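Local coordinates for DUF5618 domain-containing protein (Dyadobacter fermentans, PDB 3MFN), which is of unknown function but folds into a bundle of four long helices with one short extra helix, and pairs with a second copy of itself, at residues 69-72 with 73-77; 95-98 with 99-103; 141-144 with 145-149. All blocks are in the same frame, centred on the assembly; numbering follows the deposited sequence.

Interaction 1. Residues 69-72 with 73-77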
loop_
_atom_site.group_PDB
_atom_site.type_symbol
_atom_site.label_atom_id
_atom_site.label_comp_id
_atom_site.label_asym_id
_atom_site.label_seq_id
_atom_site.Cartn_x
_atom_site.Cartn_y
_atom_site.Cartn_z
ATOM N N ALA A 69 8.782 -11.821 3.880
ATOM C CA ALA A 69 7.955 -11.399 4.991
ATOM C C ALA A 69 6.551 -11.169 4.573
ATOM O O ALA A 69 5.627 -11.559 5.254
ATOM C CB ALA A 69 8.496 -10.150 5.703
ATOM N N GLY A 70 6.356 -10.475 3.469
ATOM C CA GLY A 70 5.018 -10.301 2.989
ATOM C C GLY A 70 4.266 -11.576 2.717
ATOM O O GLY A 70 3.062 -11.690 3.040
ATOM N N HIS A 71 4.921 -12.501 2.020
ATOM C CA HIS A 71 4.297 -13.748 1.662
ATOM C C HIS A 71 3.922 -14.551 2.925
ATOM O O HIS A 71 2.753 -15.045 3.071
ATOM C CB HIS A 71 5.222 -14.577 0.789
ATOM C CG HIS A 71 4.633 -15.874 0.410
ATOM N ND1 HIS A 71 3.540 -15.958 -0.424
ATOM C CD2 HIS A 71 4.878 -17.131 0.859
ATOM C CE1 HIS A 71 3.170 -17.222 -0.515
ATOM N NE2 HIS A 71 4.006 -17.958 0.212
ATOM N N THR A 72 4.852 -14.580 3.877
ATOM C CA THR A 72 4.652 -15.284 5.108
ATOM C C THR A 72 3.473 -14.687 5.925
ATOM O O THR A 72 2.555 -15.456 6.404
ATOM C CB THR A 72 5.950 -15.285 5.941
ATOM O OG1 THR A 72 6.969 -15.878 5.175
ATOM C CG2 THR A 72 5.818 -16.111 7.244
ATOM N N ALA A 73 3.480 -13.365 6.103
ATOM C CA ALA A 73 2.355 -12.702 6.799
ATOM C C ALA A 73 1.014 -12.954 6.116
ATOM O O ALA A 73 0.053 -13.325 6.769
ATOM C CB ALA A 73 2.597 -11.189 6.940
ATOM N N TYR A 74 0.941 -12.759 4.808
ATOM C CA TYR A 74 -0.230 -13.030 4.042
ATOM C C TYR A 74 -0.677 -14.500 4.123
ATOM O O TYR A 74 -1.882 -14.750 4.314
ATOM C CB TYR A 74 -0.043 -12.652 2.592
ATOM C CG TYR A 74 -1.312 -12.788 1.754
ATOM C CD1 TYR A 74 -2.406 -11.982 2.008
ATOM C CD2 TYR A 74 -1.397 -13.708 0.703
ATOM C CE1 TYR A 74 -3.542 -12.085 1.252
ATOM C CE2 TYR A 74 -2.521 -13.790 -0.087
ATOM C CZ TYR A 74 -3.591 -12.986 0.215
ATOM O OH TYR A 74 -4.714 -13.092 -0.497
ATOM N N SER A 75 0.256 -15.448 4.056
ATOM C CA SER A 75 -0.048 -16.882 4.159
ATOM C C SER A 75 -0.618 -17.179 5.562
ATOM O O SER A 75 -1.484 -18.045 5.729
ATOM C CB SER A 75 1.228 -17.705 3.899
ATOM O OG SER A 75 1.658 -17.498 2.555
ATOM N N GLY A 76 -0.156 -16.433 6.560
ATOM C CA GLY A 76 -0.732 -16.537 7.909
ATOM C C GLY A 76 -2.206 -16.230 7.941
ATOM O O GLY A 76 -3.022 -16.988 8.483
ATOM N N VAL A 77 -2.564 -15.079 7.366
ATOM C CA VAL A 77 -3.931 -14.667 7.261
ATOM C C VAL A 77 -4.744 -15.732 6.514
ATOM O O VAL A 77 -5.848 -16.124 6.969
ATOM C CB VAL A 77 -4.059 -13.288 6.554
ATOM C CG1 VAL A 77 -5.580 -12.897 6.341
ATOM C CG2 VAL A 77 -3.286 -12.264 7.284
#
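A73 reaches back one turn to A69, its amide N donating to A69 O over 2.9 Å in a nearly straight bond of 172°. The A73 methyl leans on the same acceptor, with CB 3.5 Å from A69 O, in a helix that is all mid-run here, neither starting nor ending. T72 works the other way along the chain: T72 O takes the amide of G76 at 2.9 Å. Its hydroxyl plays no part in that bond, because with OG1 beside the backbone N (chi1 -58°) it faces the preceding turn and is hydrogen-bonded to M68 O. S75 shows the serine habit of bonding back into its own helix. H71 O is gripped twice from this one residue, by S75 N nearly along the C=O axis and by S75 OG from above the carbonyl plane at 2.7 Å. The same OG lies over one face of the H71 imidazole, offset toward the rim and 3.3 Å from H71 NE2. That ring arrives there because CG is anti to the backbone N (chi1 179°), which swings the imidazole up along the helix toward S75. H71 is exposed, whereas A73, on another side of the helix, packs on L42 and A45 of helix 34-52, on L120 of helix 107-126 and on F139 of helix 132-153; Y74 touches F113, V116 and Y117 of helix 107-126. Helix 63-85 is thus bordered by all three other long helices of the bundle.

Interaction 2. Residues 95-98 with 99-103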
loop_
_atom_site.group_PDB
_atom_site.type_symbol
_atom_site.label_atom_id
_atom_site.label_comp_id
_atom_site.label_asym_id
_atom_site.label_seq_id
_atom_site.Cartn_x
_atom_site.Cartn_y
_atom_site.Cartn_z
ATOM N N VAL A 95 -7.757 -15.007 -4.557
ATOM C CA VAL A 95 -8.217 -13.877 -3.793
ATOM C C VAL A 95 -9.718 -13.743 -3.881
ATOM O O VAL A 95 -10.329 -13.383 -2.898
ATOM C CB VAL A 95 -7.556 -12.555 -4.212
ATOM C CG1 VAL A 95 -8.005 -12.128 -5.631
ATOM C CG2 VAL A 95 -7.918 -11.440 -3.173
ATOM N N ASP A 96 -10.304 -14.041 -5.033
ATOM C CA ASP A 96 -11.762 -13.913 -5.199
ATOM C C ASP A 96 -12.549 -14.889 -4.298
ATOM O O ASP A 96 -13.603 -14.548 -3.815
ATOM C CB ASP A 96 -12.165 -14.065 -6.688
ATOM C CG ASP A 96 -11.570 -12.941 -7.539
ATOM O OD1 ASP A 96 -11.648 -11.773 -7.101
ATOM O OD2 ASP A 96 -10.979 -13.226 -8.598
ATOM N N TRP A 97 -12.003 -16.075 -4.039
ATOM C CA TRP A 97 -12.638 -16.986 -3.133
ATOM C C TRP A 97 -12.699 -16.393 -1.725
ATOM O O TRP A 97 -13.740 -16.463 -1.054
ATOM C CB TRP A 97 -11.925 -18.314 -3.149
ATOM C CG TRP A 97 -12.650 -19.338 -2.436
ATOM C CD1 TRP A 97 -13.740 -20.071 -2.906
ATOM C CD2 TRP A 97 -12.431 -19.760 -1.107
ATOM N NE1 TRP A 97 -14.176 -20.908 -1.951
ATOM C CE2 TRP A 97 -13.396 -20.753 -0.830
ATOM C CE3 TRP A 97 -11.522 -19.388 -0.105
ATOM C CZ2 TRP A 97 -13.454 -21.421 0.388
ATOM C CZ3 TRP A 97 -11.603 -20.029 1.114
ATOM C CH2 TRP A 97 -12.580 -21.038 1.348
ATOM N N TYR A 98 -11.639 -15.758 -1.263
ATOM C CA TYR A 98 -11.662 -15.183 0.104
ATOM C C TYR A 98 -12.597 -14.003 0.139
ATOM O O TYR A 98 -13.387 -13.860 1.082
ATOM C CB TYR A 98 -10.256 -14.783 0.597
ATOM C CG TYR A 98 -9.354 -15.992 0.667
ATOM C CD1 TYR A 98 -9.380 -16.797 1.755
ATOM C CD2 TYR A 98 -8.537 -16.338 -0.369
ATOM C CE1 TYR A 98 -8.594 -17.902 1.836
ATOM C CE2 TYR A 98 -7.748 -17.459 -0.302
ATOM C CZ TYR A 98 -7.770 -18.220 0.810
ATOM O OH TYR A 98 -7.012 -19.380 0.939
ATOM N N LYS A 99 -12.579 -13.190 -0.901
ATOM C CA LYS A 99 -13.463 -11.975 -0.901
ATOM C C LYS A 99 -14.965 -12.315 -0.917
ATOM O O LYS A 99 -15.789 -11.701 -0.204
ATOM C CB LYS A 99 -13.126 -11.102 -2.108
ATOM C CG LYS A 99 -11.714 -10.401 -1.966
ATOM C CD LYS A 99 -11.195 -9.767 -3.286
ATOM C CE LYS A 99 -12.080 -8.655 -3.812
ATOM N NZ LYS A 99 -11.803 -8.231 -5.238
ATOM N N SER A 100 -15.344 -13.266 -1.750
ATOM C CA SER A 100 -16.771 -13.567 -1.865
ATOM C C SER A 100 -17.236 -14.249 -0.558
ATOM O O SER A 100 -18.319 -13.936 -0.066
ATOM C CB SER A 100 -17.059 -14.356 -3.149
ATOM O OG SER A 100 -16.810 -15.729 -2.984
ATOM N N ASN A 101 -16.370 -15.065 0.083
ATOM C CA ASN A 101 -16.698 -15.615 1.410
ATOM C C ASN A 101 -16.832 -14.521 2.489
ATOM O O ASN A 101 -17.718 -14.582 3.345
ATOM C CB ASN A 101 -15.723 -16.739 1.856
ATOM C CG ASN A 101 -16.141 -18.112 1.364
ATOM O OD1 ASN A 101 -17.207 -18.592 1.707
ATOM N ND2 ASN A 101 -15.336 -18.732 0.558
ATOM N N LEU A 102 -15.994 -13.492 2.420
ATOM C CA LEU A 102 -16.053 -12.420 3.384
ATOM C C LEU A 102 -17.175 -11.428 3.084
ATOM O O LEU A 102 -17.668 -10.767 3.987
ATOM C CB LEU A 102 -14.716 -11.684 3.463
ATOM C CG LEU A 102 -13.530 -12.450 4.084
ATOM C CD1 LEU A 102 -12.223 -11.747 3.749
ATOM C CD2 LEU A 102 -13.754 -12.592 5.611
ATOM N N ALA A 103 -17.581 -11.305 1.831
ATOM C CA ALA A 103 -18.633 -10.377 1.515
ATOM C C ALA A 103 -19.947 -10.858 2.169
ATOM O O ALA A 103 -20.688 -10.047 2.705
ATOM C CB ALA A 103 -18.755 -10.196 0.035
#
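N101 binds W97 O twice, with its backbone N and its side-chain ND2 each 3.2 Å from that oxygen. The two donors come from opposite faces of the carbonyl plane. The bond from the backbone N is the straighter of the two, while ND2 sits well above the plane and makes a bent bond of 137°. ND2 also lies over the centre of one face of the W97 indole, 3.1 Å from CE2, with the amide plane turned 71° from the ring. The indole stands in that position because W97 CG is anti to the backbone N (chi1 -170°), which brings the ring up beside the next turn. N101 OD1 has a weak hydrogen bond to Q104 NE2, so both ends of the amide are engaged. K99, S100 and L102 complete the ladder by donating their amides to V95 O, D96 O and Y98 O. Together these bonds build helix 95-103, a single short helix set in the connection between helices 63-85 and 107-126, and the W97 amide near its start is bonded by D94 OD1. D96 and K99 run side by side, OD1 4.0 Å from NZ, longer than a salt bridge, so any attraction is probably weak. The K99 chain bends at chi3, and its aliphatic part crosses V95, with CD 3.7 Å from V95 CG2. On the inner side, W97 CE3 lies over one face of the Y98 ring, whose OH is hydrogen-bonded to D82. F85 of helix 63-85 touches W97, N101 and L102, whereas V95 and L102 rest on F113 of helix 107-126.

Interaction 3. Residues 141-144 with 145-149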
loop_
_atom_site.group_PDB
_atom_site.type_symbol
_atom_site.label_atom_id
_atom_site.label_comp_id
_atom_site.label_asym_id
_atom_site.label_seq_id
_atom_site.Cartn_x
_atom_site.Cartn_y
_atom_site.Cartn_z
ATOM N N ARG A 141 -3.806 -4.751 10.130
ATOM C CA ARG A 141 -5.011 -5.221 9.396
ATOM C C ARG A 141 -5.075 -6.757 9.420
ATOM O O ARG A 141 -6.136 -7.338 9.659
ATOM C CB ARG A 141 -5.026 -4.742 7.958
ATOM C CG ARG A 141 -4.953 -3.245 7.796
ATOM C CD ARG A 141 -6.201 -2.542 8.190
ATOM N NE ARG A 141 -5.999 -1.114 7.977
ATOM C CZ ARG A 141 -5.624 -0.259 8.926
ATOM N NH1 ARG A 141 -5.356 -0.677 10.161
ATOM N NH2 ARG A 141 -5.474 1.016 8.634
ATOM N N ALA A 142 -3.924 -7.384 9.248
ATOM C CA ALA A 142 -3.744 -8.840 9.304
ATOM C C ALA A 142 -4.132 -9.382 10.683
ATOM O O ALA A 142 -4.856 -10.341 10.746
ATOM C CB ALA A 142 -2.330 -9.201 9.010
ATOM N N GLU A 143 -3.681 -8.774 11.786
ATOM C CA GLU A 143 -4.088 -9.232 13.104
ATOM C C GLU A 143 -5.589 -9.035 13.323
ATOM O O GLU A 143 -6.228 -9.806 14.008
ATOM C CB GLU A 143 -3.287 -8.523 14.208
ATOM C CG GLU A 143 -3.602 -9.009 15.609
ATOM C CD GLU A 143 -2.871 -10.322 15.985
ATOM O OE1 GLU A 143 -2.021 -10.816 15.202
ATOM O OE2 GLU A 143 -3.104 -10.823 17.111
ATOM N N ILE A 144 -6.162 -7.995 12.711
ATOM C CA ILE A 144 -7.597 -7.786 12.771
ATOM C C ILE A 144 -8.350 -8.948 12.176
ATOM O O ILE A 144 -9.347 -9.425 12.739
ATOM C CB ILE A 144 -8.054 -6.458 12.106
ATOM C CG1 ILE A 144 -7.741 -5.258 13.006
ATOM C CG2 ILE A 144 -9.566 -6.471 11.879
ATOM C CD1 ILE A 144 -7.945 -3.860 12.275
ATOM N N ILE A 145 -7.868 -9.431 11.052
ATOM C CA ILE A 145 -8.520 -10.544 10.372
ATOM C C ILE A 145 -8.345 -11.830 11.170
ATOM O O ILE A 145 -9.264 -12.635 11.286
ATOM C CB ILE A 145 -7.948 -10.798 8.938
ATOM C CG1 ILE A 145 -8.204 -9.605 8.017
ATOM C CG2 ILE A 145 -8.586 -12.055 8.359
ATOM C CD1 ILE A 145 -9.718 -9.263 7.853
ATOM N N ILE A 146 -7.160 -12.042 11.731
ATOM C CA ILE A 146 -6.951 -13.276 12.502
ATOM C C ILE A 146 -7.829 -13.258 13.755
ATOM O O ILE A 146 -8.411 -14.282 14.098
ATOM C CB ILE A 146 -5.492 -13.502 12.844
ATOM C CG1 ILE A 146 -4.714 -13.747 11.549
ATOM C CG2 ILE A 146 -5.412 -14.665 13.856
ATOM C CD1 ILE A 146 -3.203 -13.660 11.593
ATOM N N ASP A 147 -7.957 -12.110 14.411
ATOM C CA ASP A 147 -8.796 -12.018 15.604
ATOM C C ASP A 147 -10.254 -12.206 15.239
ATOM O O ASP A 147 -11.009 -12.812 15.992
ATOM C CB ASP A 147 -8.671 -10.659 16.290
ATOM C CG ASP A 147 -7.313 -10.420 16.919
ATOM O OD1 ASP A 147 -6.440 -11.345 17.027
ATOM O OD2 ASP A 147 -7.113 -9.251 17.318
ATOM N N TRP A 148 -10.666 -11.693 14.086
ATOM C CA TRP A 148 -12.047 -11.887 13.648
ATOM C C TRP A 148 -12.364 -13.393 13.529
ATOM O O TRP A 148 -13.401 -13.877 14.017
ATOM C CB TRP A 148 -12.264 -11.168 12.310
ATOM C CG TRP A 148 -13.615 -11.359 11.736
ATOM C CD1 TRP A 148 -14.736 -10.635 12.022
ATOM C CD2 TRP A 148 -14.003 -12.314 10.738
ATOM N NE1 TRP A 148 -15.796 -11.073 11.248
ATOM C CE2 TRP A 148 -15.369 -12.097 10.454
ATOM C CE3 TRP A 148 -13.315 -13.301 10.012
ATOM C CZ2 TRP A 148 -16.078 -12.870 9.534
ATOM C CZ3 TRP A 148 -14.030 -14.072 9.082
ATOM C CH2 TRP A 148 -15.403 -13.849 8.863
ATOM N N VAL A 149 -11.469 -14.137 12.899
ATOM C CA VAL A 149 -11.574 -15.602 12.811
ATOM C C VAL A 149 -11.652 -16.254 14.182
ATOM O O VAL A 149 -12.619 -16.971 14.472
ATOM C CB VAL A 149 -10.403 -16.209 12.003
ATOM C CG1 VAL A 149 -10.353 -17.717 12.142
ATOM C CG2 VAL A 149 -10.525 -15.796 10.494
#
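D147 donates its amide to E143 O over 2.9 Å, the third of four successive backbone bonds that occupy the carbonyls from R141 to I144, each accepting one backbone N-H. I145 N serves R141 O, I146 N serves A142 O and W148 N serves I144 O at 2.9 Å. Aliphatic groups crowd these acceptors as well: I145 CG1 comes within 3.5 Å of R141 O, and I146 CG1 within the same distance of A142 O. The D147 carboxylate folds back over the turn, its CG beside the backbone N (chi1 -68°) and 3.2 Å from E143 O. No hydrogen bond comes of this, since both groups are acceptors. E143 takes two conformations; in one its carboxylate lies near that of D147, a closeness that remains doubtful. E143 also touches K39 and L42 of helix 34-52. With an alanine here in place of D147, the backbone bond would stay but E143 O would probably lose the group that folds over it, opening a gap on that side of the turn. At the other end, R141 carries its charge away from this turn to a different partner: NE and NH2 form salt bridges with D131 and E133 of the second subunit. The buried side is hydrophobic, I145 meeting V77 and L81 of helix 63-85 and I109 of helix 107-126, and the W148 and Y84 rings meeting nearly at right angles. This is an amphipathic helix of an all-helical bundle, apolar toward its neighbour helices, with R141 linking it to the second subunit.

In the fold
Interactions 1 and 3 lie on two long helices of the bundle and are largely buried, whereas interaction 2, on the short helix 95-103, is partly exposed and farther from the chain centre. The first and third meet directly, V77 CG2 packing 3.6 Å from A142 CB, and both adjoin helices 34-52 and 107-126. Interaction 2 reaches interaction 3 through L102 CD2 and W148 CZ3, 3.8 Å apart, but does not touch interaction 1, about 17 Å away between centres. Their polar chemistry differs: a serine hydroxyl bonded to the backbone in 1, an asparagine amide over an indole in 2, and in 3 acidic side chains on one turn, and an arginine that is salt-bridged to the second subunit.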